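Local coordinates for CLIP-associating protein (Drosophila melanogaster, PDB 4G3A), which tracks microtubule plus ends and stabilises dynamic microtubules during mitotic spindle formation, represented here by its N-terminal TOG-like domain of HEAT repeats, at residues T45-G48 with F49-G53; L99-R103 with D104-E108; F137-N141 with A142-E146. One frame throughout, in Å; residues are numbered along the deposited sequence.

All three contacts are local and sit at the N-terminal end of a helix in the HEAT-repeat array. Interaction 1 opens helix 47-58 of HEAT 1. Interactions 2 and 3 are the turns leading into helices 104-119 and 142-159; their centres lie about 13 Å apart and they touch, Arg107 NE being 3.3 Å from Lys143 CE, whereas interaction 1 is centred 25 Å or more from either. Leu50 and Ile51, Leu99 and Val106, and Val144 and Arg145 are the buried residues; the turn sides are more exposed. Asp46 and Asn141 cap their helices through the side chain, whereas Arg103 merely holds the N-cap position. Interactions 2 and 3 share an arginine folded back onto the preceding turn, with Asp101 or His139 packed on a valine.

Interaction 1 of 3, residues T45-G48 with F49-G53; sequences TDMG and FLIDG
Backbone bonds bind the first turn of helix 47-58, from Phe49 N to Asp46 O, from Ile51 N to Met47 O and from Asp52 N to Gly48 O, the last 2.8 Å long. Asp46 is the N-cap: with CG anti to the backbone N (chi1 -170°), its OD1 turns to the helix start and accepts from Gly48 N at 3.0 Å, met from above the carboxylate plane. The Phe49 side chain crosses that of Asp46 at about a right angle, CD2 lying 3.2 Å from Asp46 CB, while Thr45 CG2 stands at the ring edge, 4.3 Å from Phe49 CE2. On the flank that holds the buried Leu50 and Ile51, selenomethionine Met47, its chain bent twice, lies alongside Leu50 and points the same way; Met47 SE and Leu50 CD2 are 4.1 Å apart. Leu50 packs on Ile13 and Met16 of helix 9-18, and Ile51 on Phe73 and Leu76 of helix 63-80. The chemistry thus divides the turn: the Asp46 carboxylate accepts from Gly48 N, an amide at the helix start, and would probably be favoured by the helix dipole, while apolar side chains join this HEAT 1 helix to its neighbours.

Interaction 2 of 3, residues L99-R103 with D104-E108; sequences LGDSR and DTVRE
Polar bonds from Arg107 to Asp101 and Ser102 tie the start of helix 104-119 to the turn before it. Arg107 NH1 gives a nearly straight bond to Asp101 O (2.9 Å, N-H...O angle 162°), and the acceptor lies in the guanidinium plane. A second, weak bond runs from the same NH1 to Ser102 O at 3.3 Å. The chain extends from CB and then bends at chi3 (-60°), which carries the guanidinium back over the helix start, where Asp104 CA lies off-centre against one of its faces. NE has a long, weak ion pair with Glu147 of helix 142-159. Asp101 OD2 closes an Asx turn by accepting from Arg103 N at 3.0 Å, on the anti side of the carboxylate, and OD1 forms a salt bridge with Arg98. Arg103 occupies the N-cap position, and its carbonyl oxygen receives weak backbone bonds from Val106 N and Arg107 N.

Van der Waals packing centres on Val106, whose side chain crosses that of Asp101 obliquely: Val106 CG1 is 3.5 Å from both CB and the carboxylate carbon CG of Asp101. Val106 CG2 lies 4.0 Å from Arg103 CB, and beyond the turn Val106 meets Phe63 and Gln67 of helix 63-80. The methylene groups of Arg107 pack on carbonyl oxygens, CD standing 3.1 Å from Leu99 O, a buried oxygen with no hydrogen-bond partner in the model.

This is the turn between the two helices of HEAT 2. Arg107 bonds to Asp101 O and, weakly, to Ser102 O, while the Asp101 carboxylate takes the Arg103 amide with OD2 and Arg98 with OD1. Both groups thus bond within the turn and also reach a neighbouring helix, and the positive guanidinium probably offsets the partial negative charge of those carbonyls.

Interaction 3 of 3, residues F137-N141 with A142-E146; sequences FKHKN and AKVRE
The turn between helices 125-136 and 142-159 ends in an N-cap, where Asn141 OD1 accepts from Lys143 N at 2.7 Å, in the carbonyl plane of the amide, and weakly from Val144 N at 3.3 Å. Its chi1 of -174° sets CG trans to N, and the Asn141 side chain runs alongside that of Lys143, pointing the same way. Next to the cap, Val144 CG2 sits over the centre of the His139 ring in a CH-pi contact, 3.7 Å from the centroid and 9° off the ring normal, while CG1 rests against His139 CG. The ring's rotation is fixed at both nitrogens: His139 ND1 accepts from Asn141 N at 3.0 Å, almost in the ring plane, and NE2 is hydrogen-bonded to Asp97. Within the TOG domain's helical array, this bond links the turn to helix 88-98 of HEAT 2, and Arg145 links it to the region that follows. Arg145 NH1 donates to His139 O at 2.8 Å, the oxygen lying near the guanidinium plane; Ala142 CA lies over one face, displaced from its middle. The bend at chi3 (-63°) swings the guanidinium back toward the turn; Arg145 CD lies 3.4 Å from Phe137 O, and NE makes a salt bridge to Asp179, ahead of helix 182-199.

Interaction 1 of 3, residues T45-G48 with F49-G53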
ATOM      1  N   THR A  45      17.266   8.129 -21.415  1.00 72.29           N
ATOM      2  CA  THR A  45      16.687   9.032 -22.398  1.00 74.25           C
ATOM      3  C   THR A  45      15.447   9.717 -21.855  1.00 68.33           C
ATOM      4  O   THR A  45      15.342  10.942 -21.886  1.00 66.64           O
ATOM      5  CB  THR A  45      16.319   8.293 -23.691  1.00 77.57           C
ATOM      6  OG1 THR A  45      17.517   7.930 -24.386  1.00 71.69           O
ATOM      7  CG2 THR A  45      15.463   9.178 -24.586  1.00 81.18           C
ATOM      8  N   ASP A  46      14.512   8.915 -21.360  1.00 67.99           N
ATOM      9  CA  ASP A  46      13.257   9.423 -20.820  1.00 60.84           C
ATOM     10  C   ASP A  46      12.742   8.437 -19.778  1.00 60.64           C
ATOM     11  O   ASP A  46      12.465   7.280 -20.092  1.00 56.15           O
ATOM     12  CB  ASP A  46      12.233   9.604 -21.944  1.00 65.02           C
ATOM     13  CG  ASP A  46      10.984  10.345 -21.496  1.00 68.42           C
ATOM     14  OD1 ASP A  46      10.663  10.318 -20.285  1.00 69.12           O
ATOM     15  OD2 ASP A  46      10.318  10.948 -22.372  1.00 66.04           O
HETATM   16  N   MSE A  47      12.632   8.902 -18.537  1.00 60.71           N
HETATM   17  CA  MSE A  47      12.211   8.055 -17.421  1.00 56.53           C
HETATM   18  C   MSE A  47      10.830   7.457 -17.664  1.00 57.09           C
HETATM   19  O   MSE A  47      10.560   6.321 -17.280  1.00 52.44           O
HETATM   20  CB  MSE A  47      12.235   8.854 -16.119  1.00 55.22           C
HETATM   21  CG  MSE A  47      11.739   8.091 -14.901  1.00 52.13           C
HETATM   22 SE   MSE A  47      12.738   6.446 -14.552  1.00 60.43          SE
HETATM   23  CE  MSE A  47      14.443   7.221 -14.009  1.00 45.55           C
ATOM     24  N   GLY A  48       9.963   8.225 -18.318  1.00 59.62           N
ATOM     25  CA  GLY A  48       8.630   7.762 -18.654  1.00 55.34           C
ATOM     26  C   GLY A  48       8.651   6.459 -19.429  1.00 52.07           C
ATOM     27  O   GLY A  48       7.756   5.628 -19.291  1.00 52.59           O
ATOM     28  N   PHE A  49       9.684   6.274 -20.246  1.00 49.60           N
ATOM     29  CA  PHE A  49       9.828   5.043 -21.015  1.00 54.34           C
ATOM     30  C   PHE A  49       9.995   3.830 -20.107  1.00 51.71           C
ATOM     31  O   PHE A  49       9.489   2.748 -20.403  1.00 48.97           O
ATOM     32  CB  PHE A  49      11.017   5.126 -21.975  1.00 65.22           C
ATOM     33  CG  PHE A  49      10.751   5.936 -23.208  1.00 75.77           C
ATOM     34  CD1 PHE A  49       9.650   5.671 -24.004  1.00 80.65           C
ATOM     35  CD2 PHE A  49      11.623   6.941 -23.590  1.00 84.20           C
ATOM     36  CE1 PHE A  49       9.412   6.409 -25.147  1.00 89.62           C
ATOM     37  CE2 PHE A  49      11.392   7.682 -24.731  1.00 90.33           C
ATOM     38  CZ  PHE A  49      10.285   7.415 -25.510  1.00 92.72           C
ATOM     39  N   LEU A  50      10.719   4.005 -19.006  1.00 51.32           N
ATOM     40  CA  LEU A  50      10.897   2.905 -18.068  1.00 45.22           C
ATOM     41  C   LEU A  50       9.589   2.636 -17.346  1.00 44.41           C
ATOM     42  O   LEU A  50       9.206   1.481 -17.149  1.00 45.94           O
ATOM     43  CB  LEU A  50      12.013   3.196 -17.067  1.00 37.46           C
ATOM     44  CG  LEU A  50      12.187   2.086 -16.025  1.00 42.58           C
ATOM     45  CD1 LEU A  50      12.461   0.756 -16.709  1.00 46.61           C
ATOM     46  CD2 LEU A  50      13.295   2.428 -15.045  1.00 36.28           C
ATOM     47  N   ILE A  51       8.905   3.709 -16.960  1.00 49.70           N
ATOM     48  CA  ILE A  51       7.598   3.602 -16.306  1.00 48.23           C
ATOM     49  C   ILE A  51       6.612   2.849 -17.181  1.00 49.96           C
ATOM     50  O   ILE A  51       5.942   1.926 -16.720  1.00 46.60           O
ATOM     51  CB  ILE A  51       7.005   4.976 -15.992  1.00 43.19           C
ATOM     52  CG1 ILE A  51       7.949   5.758 -15.081  1.00 40.03           C
ATOM     53  CG2 ILE A  51       5.607   4.825 -15.366  1.00 44.43           C
ATOM     54  CD1 ILE A  51       8.208   5.078 -13.729  1.00 43.66           C
ATOM     55  N   ASP A  52       6.539   3.242 -18.450  1.00 58.90           N
ATOM     56  CA  ASP A  52       5.652   2.590 -19.403  1.00 59.33           C
ATOM     57  C   ASP A  52       6.016   1.115 -19.528  1.00 58.76           C
ATOM     58  O   ASP A  52       5.137   0.257 -19.605  1.00 60.43           O
ATOM     59  CB  ASP A  52       5.729   3.272 -20.771  1.00 66.29           C
ATOM     60  CG  ASP A  52       5.302   4.732 -20.729  1.00 67.13           C
ATOM     61  OD1 ASP A  52       4.567   5.121 -19.795  1.00 65.75           O
ATOM     62  OD2 ASP A  52       5.704   5.491 -21.638  1.00 68.16           O
ATOM     63  N   GLY A  53       7.315   0.829 -19.537  1.00 58.15           N
ATOM     64  CA  GLY A  53       7.796  -0.536 -19.678  1.00 51.61           C
ATOM     65  C   GLY A  53       7.426  -1.429 -18.507  1.00 48.40           C
ATOM     66  O   GLY A  53       7.143  -2.614 -18.684  1.00 42.27           O
TER

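Interaction 2 of 3, residues L99-R103 with D104-E108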
ATOM      1  N   LEU A  99      -2.738  -5.586  -3.782  1.00 29.60           N
ATOM      2  CA  LEU A  99      -2.958  -5.810  -2.357  1.00 29.41           C
ATOM      3  C   LEU A  99      -3.806  -7.060  -2.208  1.00 34.87           C
ATOM      4  O   LEU A  99      -3.764  -7.724  -1.179  1.00 37.94           O
ATOM      5  CB  LEU A  99      -3.654  -4.617  -1.695  1.00 25.75           C
ATOM      6  CG  LEU A  99      -2.843  -3.327  -1.609  1.00 26.99           C
ATOM      7  CD1 LEU A  99      -3.720  -2.202  -1.073  1.00 25.14           C
ATOM      8  CD2 LEU A  99      -1.592  -3.519  -0.747  1.00 26.60           C
ATOM      9  N   GLY A 100      -4.564  -7.386  -3.252  1.00 35.89           N
ATOM     10  CA  GLY A 100      -5.450  -8.537  -3.218  1.00 39.93           C
ATOM     11  C   GLY A 100      -4.863  -9.792  -3.836  1.00 42.72           C
ATOM     12  O   GLY A 100      -5.552 -10.800  -3.996  1.00 46.62           O
ATOM     13  N   ASP A 101      -3.580  -9.740  -4.177  1.00 37.72           N
ATOM     14  CA  ASP A 101      -2.938 -10.870  -4.830  1.00 40.04           C
ATOM     15  C   ASP A 101      -2.958 -12.097  -3.933  1.00 44.99           C
ATOM     16  O   ASP A 101      -2.824 -11.981  -2.716  1.00 45.04           O
ATOM     17  CB  ASP A 101      -1.501 -10.525  -5.209  1.00 37.34           C
ATOM     18  CG  ASP A 101      -0.992 -11.374  -6.350  1.00 47.69           C
ATOM     19  OD1 ASP A 101      -1.096 -10.931  -7.512  1.00 48.84           O
ATOM     20  OD2 ASP A 101      -0.496 -12.483  -6.081  1.00 51.73           O
ATOM     21  N   SER A 102      -3.103 -13.277  -4.529  1.00 46.69           N
ATOM     22  CA  SER A 102      -3.149 -14.505  -3.738  1.00 56.90           C
ATOM     23  C   SER A 102      -1.795 -14.873  -3.118  1.00 53.58           C
ATOM     24  O   SER A 102      -1.738 -15.568  -2.104  1.00 56.19           O
ATOM     25  CB  SER A 102      -3.690 -15.672  -4.567  1.00 63.32           C
ATOM     26  OG  SER A 102      -3.090 -15.717  -5.845  1.00 64.37           O
ATOM     27  N   ARG A 103      -0.720 -14.397  -3.737  1.00 49.94           N
ATOM     28  CA  ARG A 103       0.643 -14.670  -3.292  1.00 50.63           C
ATOM     29  C   ARG A 103       1.078 -13.690  -2.200  1.00 56.93           C
ATOM     30  O   ARG A 103       1.113 -12.477  -2.424  1.00 55.88           O
ATOM     31  CB  ARG A 103       1.599 -14.564  -4.480  1.00 61.31           C
ATOM     32  CG  ARG A 103       1.137 -15.277  -5.754  1.00 77.67           C
ATOM     33  CD  ARG A 103       1.139 -16.787  -5.573  1.00 92.81           C
ATOM     34  NE  ARG A 103       0.957 -17.501  -6.833  1.00100.46           N
ATOM     35  CZ  ARG A 103       0.879 -18.825  -6.938  1.00104.88           C
ATOM     36  NH1 ARG A 103       0.963 -19.589  -5.856  1.00105.21           N
ATOM     37  NH2 ARG A 103       0.715 -19.385  -8.128  1.00105.31           N
ATOM     38  N   ASP A 104       1.438 -14.210  -1.028  1.00 52.35           N
ATOM     39  CA  ASP A 104       1.776 -13.334   0.092  1.00 52.47           C
ATOM     40  C   ASP A 104       2.921 -12.347  -0.193  1.00 49.64           C
ATOM     41  O   ASP A 104       2.865 -11.202   0.257  1.00 47.94           O
ATOM     42  CB  ASP A 104       1.995 -14.111   1.402  1.00 65.37           C
ATOM     43  CG  ASP A 104       3.031 -15.217   1.279  1.00 77.12           C
ATOM     44  OD1 ASP A 104       3.566 -15.430   0.172  1.00 85.35           O
ATOM     45  OD2 ASP A 104       3.308 -15.883   2.302  1.00 79.17           O
ATOM     46  N   THR A 105       3.934 -12.767  -0.953  1.00 49.71           N
ATOM     47  CA  THR A 105       5.089 -11.908  -1.207  1.00 42.39           C
ATOM     48  C   THR A 105       4.722 -10.746  -2.125  1.00 41.65           C
ATOM     49  O   THR A 105       5.314  -9.672  -2.047  1.00 42.63           O
ATOM     50  CB  THR A 105       6.301 -12.673  -1.825  1.00 53.99           C
ATOM     51  OG1 THR A 105       5.943 -13.220  -3.101  1.00 45.75           O
ATOM     52  CG2 THR A 105       6.785 -13.787  -0.903  1.00 61.65           C
ATOM     53  N   VAL A 106       3.755 -10.964  -3.009  1.00 45.67           N
ATOM     54  CA  VAL A 106       3.296  -9.891  -3.882  1.00 42.40           C
ATOM     55  C   VAL A 106       2.584  -8.805  -3.069  1.00 39.99           C
ATOM     56  O   VAL A 106       2.836  -7.614  -3.251  1.00 33.74           O
ATOM     57  CB  VAL A 106       2.392 -10.426  -5.022  1.00 43.54           C
ATOM     58  CG1 VAL A 106       1.717  -9.292  -5.741  1.00 44.60           C
ATOM     59  CG2 VAL A 106       3.213 -11.246  -6.011  1.00 42.76           C
ATOM     60  N   ARG A 107       1.713  -9.210  -2.153  1.00 41.30           N
ATOM     61  CA  ARG A 107       1.041  -8.233  -1.294  1.00 34.84           C
ATOM     62  C   ARG A 107       2.072  -7.449  -0.483  1.00 32.15           C
ATOM     63  O   ARG A 107       1.945  -6.239  -0.292  1.00 30.62           O
ATOM     64  CB  ARG A 107       0.055  -8.928  -0.354  1.00 35.05           C
ATOM     65  CG  ARG A 107      -1.022  -9.721  -1.076  1.00 40.11           C
ATOM     66  CD  ARG A 107      -2.150 -10.100  -0.131  1.00 42.08           C
ATOM     67  NE  ARG A 107      -1.666 -10.917   0.976  1.00 45.94           N
ATOM     68  CZ  ARG A 107      -1.543 -12.240   0.923  1.00 50.99           C
ATOM     69  NH1 ARG A 107      -1.868 -12.892  -0.183  1.00 54.31           N
ATOM     70  NH2 ARG A 107      -1.090 -12.910   1.973  1.00 54.36           N
ATOM     71  N   GLU A 108       3.097  -8.148  -0.011  1.00 37.58           N
ATOM     72  CA  GLU A 108       4.149  -7.526   0.790  1.00 45.23           C
ATOM     73  C   GLU A 108       4.824  -6.402   0.026  1.00 36.08           C
ATOM     74  O   GLU A 108       4.924  -5.273   0.509  1.00 37.49           O
ATOM     75  CB  GLU A 108       5.204  -8.559   1.178  1.00 52.67           C
ATOM     76  CG  GLU A 108       4.859  -9.396   2.387  1.00 72.13           C
ATOM     77  CD  GLU A 108       5.748 -10.623   2.507  1.00 89.39           C
ATOM     78  OE1 GLU A 108       6.800 -10.666   1.829  1.00 90.67           O
ATOM     79  OE2 GLU A 108       5.390 -11.543   3.276  1.00 96.82           O
TER

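Interaction 3 of 3, residues F137-N141 with A142-E146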
ATOM      1  N   PHE A 137     -11.937   0.893   0.412  1.00 24.73           N
ATOM      2  CA  PHE A 137     -12.937   0.567   1.419  1.00 27.41           C
ATOM      3  C   PHE A 137     -14.020  -0.324   0.809  1.00 31.83           C
ATOM      4  O   PHE A 137     -14.530  -1.228   1.460  1.00 31.00           O
ATOM      5  CB  PHE A 137     -13.563   1.827   2.036  1.00 31.46           C
ATOM      6  CG  PHE A 137     -12.816   2.359   3.244  1.00 29.96           C
ATOM      7  CD1 PHE A 137     -12.594   1.551   4.348  1.00 36.27           C
ATOM      8  CD2 PHE A 137     -12.360   3.673   3.278  1.00 25.44           C
ATOM      9  CE1 PHE A 137     -11.912   2.032   5.470  1.00 35.07           C
ATOM     10  CE2 PHE A 137     -11.676   4.172   4.395  1.00 25.37           C
ATOM     11  CZ  PHE A 137     -11.452   3.341   5.493  1.00 32.20           C
ATOM     12  N   LYS A 138     -14.360  -0.081  -0.448  1.00 30.06           N
ATOM     13  CA  LYS A 138     -15.410  -0.855  -1.106  1.00 36.18           C
ATOM     14  C   LYS A 138     -14.893  -1.725  -2.257  1.00 35.17           C
ATOM     15  O   LYS A 138     -15.650  -2.112  -3.129  1.00 34.35           O
ATOM     16  CB  LYS A 138     -16.516   0.073  -1.601  1.00 43.07           C
ATOM     17  CG  LYS A 138     -17.156   0.903  -0.494  1.00 43.72           C
ATOM     18  CD  LYS A 138     -18.399   1.633  -1.006  1.00 53.23           C
ATOM     19  CE  LYS A 138     -19.000   2.534   0.060  1.00 54.53           C
ATOM     20  NZ  LYS A 138     -19.485   1.785   1.260  1.00 54.82           N
ATOM     21  N   HIS A 139     -13.605  -2.041  -2.252  1.00 32.25           N
ATOM     22  CA  HIS A 139     -13.054  -2.946  -3.264  1.00 32.26           C
ATOM     23  C   HIS A 139     -13.776  -4.302  -3.247  1.00 33.00           C
ATOM     24  O   HIS A 139     -14.203  -4.791  -2.187  1.00 28.05           O
ATOM     25  CB  HIS A 139     -11.554  -3.140  -3.044  1.00 29.14           C
ATOM     26  CG  HIS A 139     -10.824  -3.629  -4.268  1.00 30.03           C
ATOM     27  ND1 HIS A 139     -10.934  -4.915  -4.720  1.00 27.60           N
ATOM     28  CD2 HIS A 139      -9.982  -2.986  -5.113  1.00 27.80           C
ATOM     29  CE1 HIS A 139     -10.179  -5.063  -5.809  1.00 35.23           C
ATOM     30  NE2 HIS A 139      -9.600  -3.902  -6.064  1.00 32.72           N
ATOM     31  N   LYS A 140     -13.923  -4.904  -4.424  1.00 28.47           N
ATOM     32  CA  LYS A 140     -14.655  -6.161  -4.563  1.00 30.91           C
ATOM     33  C   LYS A 140     -13.933  -7.331  -3.892  1.00 27.35           C
ATOM     34  O   LYS A 140     -14.560  -8.324  -3.490  1.00 27.53           O
ATOM     35  CB  LYS A 140     -14.863  -6.494  -6.046  1.00 28.29           C
ATOM     36  CG  LYS A 140     -13.581  -6.864  -6.769  1.00 28.64           C
ATOM     37  CD  LYS A 140     -13.873  -7.203  -8.240  1.00 41.25           C
ATOM     38  CE  LYS A 140     -12.592  -7.457  -9.012  1.00 51.91           C
ATOM     39  NZ  LYS A 140     -11.784  -6.215  -9.130  1.00 59.99           N
ATOM     40  N   ASN A 141     -12.618  -7.200  -3.762  1.00 26.86           N
ATOM     41  CA  ASN A 141     -11.794  -8.255  -3.194  1.00 28.36           C
ATOM     42  C   ASN A 141     -11.572  -8.023  -1.692  1.00 30.87           C
ATOM     43  O   ASN A 141     -11.050  -6.981  -1.299  1.00 27.35           O
ATOM     44  CB  ASN A 141     -10.464  -8.309  -3.949  1.00 33.37           C
ATOM     45  CG  ASN A 141      -9.593  -9.471  -3.518  1.00 43.44           C
ATOM     46  OD1 ASN A 141      -9.200  -9.575  -2.358  1.00 42.71           O
ATOM     47  ND2 ASN A 141      -9.275 -10.347  -4.460  1.00 51.70           N
ATOM     48  N   ALA A 142     -11.991  -8.980  -0.862  1.00 26.77           N
ATOM     49  CA  ALA A 142     -11.889  -8.846   0.593  1.00 29.81           C
ATOM     50  C   ALA A 142     -10.441  -8.681   1.052  1.00 28.68           C
ATOM     51  O   ALA A 142     -10.181  -8.076   2.088  1.00 27.20           O
ATOM     52  CB  ALA A 142     -12.533 -10.050   1.296  1.00 27.28           C
ATOM     53  N   LYS A 143      -9.499  -9.237   0.291  1.00 29.99           N
ATOM     54  CA  LYS A 143      -8.099  -9.149   0.692  1.00 31.17           C
ATOM     55  C   LYS A 143      -7.571  -7.725   0.500  1.00 29.25           C
ATOM     56  O   LYS A 143      -6.745  -7.265   1.275  1.00 26.34           O
ATOM     57  CB  LYS A 143      -7.223 -10.180  -0.028  1.00 34.55           C
ATOM     58  CG  LYS A 143      -5.841 -10.376   0.614  1.00 34.82           C
ATOM     59  CD  LYS A 143      -5.932 -10.912   2.039  1.00 31.07           C
ATOM     60  CE  LYS A 143      -4.555 -11.310   2.566  1.00 49.76           C
ATOM     61  NZ  LYS A 143      -4.548 -11.768   3.992  1.00 47.52           N
ATOM     62  N   VAL A 144      -8.056  -7.024  -0.521  1.00 25.42           N
ATOM     63  CA  VAL A 144      -7.753  -5.605  -0.628  1.00 25.04           C
ATOM     64  C   VAL A 144      -8.321  -4.827   0.559  1.00 22.85           C
ATOM     65  O   VAL A 144      -7.627  -3.997   1.158  1.00 22.93           O
ATOM     66  CB  VAL A 144      -8.306  -4.988  -1.918  1.00 29.60           C
ATOM     67  CG1 VAL A 144      -8.107  -3.475  -1.908  1.00 24.20           C
ATOM     68  CG2 VAL A 144      -7.636  -5.617  -3.147  1.00 26.23           C
ATOM     69  N   ARG A 145      -9.583  -5.079   0.891  1.00 23.41           N
ATOM     70  CA  ARG A 145     -10.209  -4.347   1.993  1.00 22.67           C
ATOM     71  C   ARG A 145      -9.426  -4.581   3.285  1.00 25.86           C
ATOM     72  O   ARG A 145      -9.142  -3.653   4.026  1.00 25.52           O
ATOM     73  CB  ARG A 145     -11.686  -4.735   2.137  1.00 29.75           C
ATOM     74  CG  ARG A 145     -12.491  -4.559   0.822  1.00 29.20           C
ATOM     75  CD  ARG A 145     -14.001  -4.584   1.070  1.00 28.92           C
ATOM     76  NE  ARG A 145     -14.497  -5.847   1.608  1.00 23.41           N
ATOM     77  CZ  ARG A 145     -14.797  -6.917   0.870  1.00 31.06           C
ATOM     78  NH1 ARG A 145     -14.618  -6.895  -0.444  1.00 33.69           N
ATOM     79  NH2 ARG A 145     -15.265  -8.018   1.449  1.00 29.28           N
ATOM     80  N   GLU A 146      -9.046  -5.828   3.536  1.00 24.09           N
ATOM     81  CA  GLU A 146      -8.276  -6.160   4.727  1.00 24.56           C
ATOM     82  C   GLU A 146      -6.865  -5.558   4.716  1.00 24.75           C
ATOM     83  O   GLU A 146      -6.394  -5.039   5.729  1.00 27.98           O
ATOM     84  CB  GLU A 146      -8.166  -7.673   4.875  1.00 25.82           C
ATOM     85  CG  GLU A 146      -7.384  -8.078   6.110  1.00 33.21           C
ATOM     86  CD  GLU A 146      -7.201  -9.571   6.214  1.00 45.74           C
ATOM     87  OE1 GLU A 146      -7.619 -10.285   5.280  1.00 43.88           O
ATOM     88  OE2 GLU A 146      -6.637 -10.028   7.229  1.00 56.83           O
TER